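Side-chain contact in putative branched-chain amino acid ABC transporter, periplasmic branched-chain amino acid-binding protein (Pseudomonas protegens Pf-5, PDB 4RU0), which probably serves as the periplasmic solute-binding component of an ABC transporter, capturing branched-chain amino acids or related small molecules for uptake: residues E82-T86 and A87-I91. Sequence-based numbering, arbitrary orientation.
Sequences ETEWT and AEKGI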
ATOM      1  N   GLU A  82       8.915   9.996 -16.414  1.00 43.57           N
ATOM      2  CA  GLU A  82       7.513  10.398 -16.381  1.00 43.18           C
ATOM      3  C   GLU A  82       6.599   9.305 -16.932  1.00 52.49           C
ATOM      4  O   GLU A  82       6.739   8.888 -18.080  1.00 53.22           O
ATOM      5  CB  GLU A  82       7.316  11.693 -17.168  1.00 44.58           C
ATOM      6  CG  GLU A  82       5.888  12.213 -17.157  1.00 52.74           C
ATOM      7  CD  GLU A  82       5.377  12.519 -15.755  1.00 52.83           C
ATOM      8  OE1 GLU A  82       6.176  12.962 -14.897  1.00 45.78           O
ATOM      9  OE2 GLU A  82       4.170  12.314 -15.518  1.00 52.43           O
ATOM     10  N   THR A  83       5.660   8.847 -16.108  1.00 40.45           N
ATOM     11  CA  THR A  83       4.757   7.771 -16.505  1.00 43.29           C
ATOM     12  C   THR A  83       3.356   8.297 -16.810  1.00 43.83           C
ATOM     13  O   THR A  83       2.535   7.596 -17.406  1.00 44.33           O
ATOM     14  CB  THR A  83       4.654   6.688 -15.411  1.00 37.79           C
ATOM     15  OG1 THR A  83       3.869   7.179 -14.315  1.00 51.35           O
ATOM     16  CG2 THR A  83       6.046   6.301 -14.916  1.00 38.10           C
ATOM     17  N   GLU A  84       3.094   9.532 -16.389  1.00 43.60           N
ATOM     18  CA  GLU A  84       1.800  10.183 -16.586  1.00 40.38           C
ATOM     19  C   GLU A  84       0.632   9.330 -16.100  1.00 52.48           C
ATOM     20  O   GLU A  84      -0.482   9.445 -16.620  1.00 58.65           O
ATOM     21  CB  GLU A  84       1.600  10.533 -18.058  1.00 40.70           C
ATOM     22  CG  GLU A  84       2.745  11.328 -18.650  1.00 72.06           C
ATOM     23  CD  GLU A  84       2.371  12.014 -19.948  1.00 77.65           C
ATOM     24  OE1 GLU A  84       1.159  12.218 -20.180  1.00 82.03           O
ATOM     25  OE2 GLU A  84       3.284  12.351 -20.733  1.00 73.24           O
ATOM     26  N   TRP A  85       0.904   8.466 -15.121  1.00 47.25           N
ATOM     27  CA  TRP A  85      -0.117   7.640 -14.480  1.00 47.31           C
ATOM     28  C   TRP A  85      -0.738   6.610 -15.448  1.00 45.12           C
ATOM     29  O   TRP A  85      -1.749   5.978 -15.128  1.00 42.62           O
ATOM     30  CB  TRP A  85      -1.199   8.546 -13.868  1.00 38.06           C
ATOM     31  CG  TRP A  85      -2.097   7.886 -12.858  1.00 53.31           C
ATOM     32  CD1 TRP A  85      -1.803   7.610 -11.552  1.00 51.32           C
ATOM     33  CD2 TRP A  85      -3.446   7.446 -13.069  1.00 56.13           C
ATOM     34  NE1 TRP A  85      -2.882   7.010 -10.941  1.00 51.54           N
ATOM     35  CE2 TRP A  85      -3.903   6.898 -11.850  1.00 55.92           C
ATOM     36  CE3 TRP A  85      -4.309   7.455 -14.171  1.00 52.22           C
ATOM     37  CZ2 TRP A  85      -5.186   6.366 -11.704  1.00 52.60           C
ATOM     38  CZ3 TRP A  85      -5.582   6.926 -14.024  1.00 51.95           C
ATOM     39  CH2 TRP A  85      -6.007   6.390 -12.799  1.00 50.49           C
ATOM     40  N   THR A  86      -0.123   6.424 -16.615  1.00 36.04           N
ATOM     41  CA  THR A  86      -0.635   5.470 -17.599  1.00 44.32           C
ATOM     42  C   THR A  86       0.234   4.218 -17.715  1.00 41.73           C
ATOM     43  O   THR A  86       1.420   4.226 -17.377  1.00 43.46           O
ATOM     44  CB  THR A  86      -0.747   6.097 -19.004  1.00 35.74           C
ATOM     45  OG1 THR A  86       0.563   6.339 -19.530  1.00 53.96           O
ATOM     46  CG2 THR A  86      -1.530   7.401 -18.953  1.00 36.90           C
ATOM     47  N   ALA A  87      -0.370   3.146 -18.212  1.00 38.49           N
ATOM     48  CA  ALA A  87       0.329   1.881 -18.390  1.00 32.33           C
ATOM     49  C   ALA A  87       1.325   1.959 -19.537  1.00 32.64           C
ATOM     50  O   ALA A  87       2.414   1.399 -19.463  1.00 44.42           O
ATOM     51  CB  ALA A  87      -0.678   0.748 -18.637  1.00 31.40           C
ATOM     52  N   GLU A  88       0.938   2.657 -20.601  1.00 39.87           N
ATOM     53  CA  GLU A  88       1.758   2.758 -21.802  1.00 40.22           C
ATOM     54  C   GLU A  88       3.129   3.351 -21.500  1.00 34.32           C
ATOM     55  O   GLU A  88       4.158   2.808 -21.919  1.00 34.23           O
ATOM     56  CB  GLU A  88       1.044   3.602 -22.864  1.00 49.99           C
ATOM     57  CG  GLU A  88       1.889   3.903 -24.093  1.00 61.61           C
ATOM     58  CD  GLU A  88       2.321   2.649 -24.828  1.00 70.69           C
ATOM     59  OE1 GLU A  88       1.505   1.704 -24.923  1.00 74.24           O
ATOM     60  OE2 GLU A  88       3.475   2.607 -25.308  1.00 71.22           O
ATOM     61  N   LYS A  89       3.144   4.455 -20.762  1.00 35.19           N
ATOM     62  CA  LYS A  89       4.404   5.110 -20.443  1.00 41.45           C
ATOM     63  C   LYS A  89       5.102   4.404 -19.285  1.00 35.73           C
ATOM     64  O   LYS A  89       6.327   4.334 -19.249  1.00 36.20           O
ATOM     65  CB  LYS A  89       4.176   6.587 -20.127  1.00 45.85           C
ATOM     66  CG  LYS A  89       3.525   7.335 -21.274  1.00 53.15           C
ATOM     67  CD  LYS A  89       4.024   8.762 -21.382  1.00 60.40           C
ATOM     68  CE  LYS A  89       3.471   9.432 -22.631  1.00 63.04           C
ATOM     69  NZ  LYS A  89       4.077  10.770 -22.877  1.00 68.00           N
ATOM     70  N   GLY A  90       4.319   3.873 -18.350  1.00 34.96           N
ATOM     71  CA  GLY A  90       4.859   3.055 -17.278  1.00 34.48           C
ATOM     72  C   GLY A  90       5.741   1.941 -17.823  1.00 33.95           C
ATOM     73  O   GLY A  90       6.858   1.720 -17.351  1.00 34.31           O
ATOM     74  N   ILE A  91       5.235   1.257 -18.844  1.00 33.22           N
ATOM     75  CA  ILE A  91       5.956   0.183 -19.508  1.00 32.75           C
ATOM     76  C   ILE A  91       7.239   0.686 -20.162  1.00 33.72           C
ATOM     77  O   ILE A  91       8.287   0.041 -20.060  1.00 33.78           O
ATOM     78  CB  ILE A  91       5.065  -0.498 -20.561  1.00 31.99           C
ATOM     79  CG1 ILE A  91       4.001  -1.348 -19.866  1.00 34.00           C
ATOM     80  CG2 ILE A  91       5.891  -1.349 -21.506  1.00 31.82           C
ATOM     81  CD1 ILE A  91       2.906  -1.856 -20.801  1.00 30.48           C
TER
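K89 and E84 join by a salt bridge, K89 NZ lying 2.8 Å from E84 OE2. The ammonium reaches the oxygen from above the carboxylate plane, 57° out of it. With CG beside its own backbone N (chi1 -59°), the K89 chain, bent at chi2, runs out to meet E84 at a slant; K89 CD comes within 4.0 Å of E84 CG, a loose aliphatic contact behind the salt bridge. Nearer the backbone, K89 CB rests 3.3 Å from T83 O. An alanine in place of K89 would probably leave the E84 carboxylate without its charged mate and strip the methylenes beyond CB from beside T86 OG1.

The hydrogen bonds centre on T86, the N-cap of helix 87-97. Its OG1, set between the backbone N and the carbonyl carbon (chi1 69°), accepts a weak bond from K89 N at 3.4 Å and donates to T83 O at 3.2 Å; threonine suits a place where one hydroxyl must do both. T83 O also takes T86 N, closing a type I' turn. T86 O receives G90 N at 3.1 Å, the first turn of the helix.

G90 is buried, its backbone lying against T83, with T83 CB 4.1 Å from G90 CA.

The whole is a beta-alpha loop of the periplasmic binding protein fold, a type I' turn running into a threonine N-cap between strand 76-82 and helix 87-97, with W85 of the turn stacked on Y46 near the bound polyether.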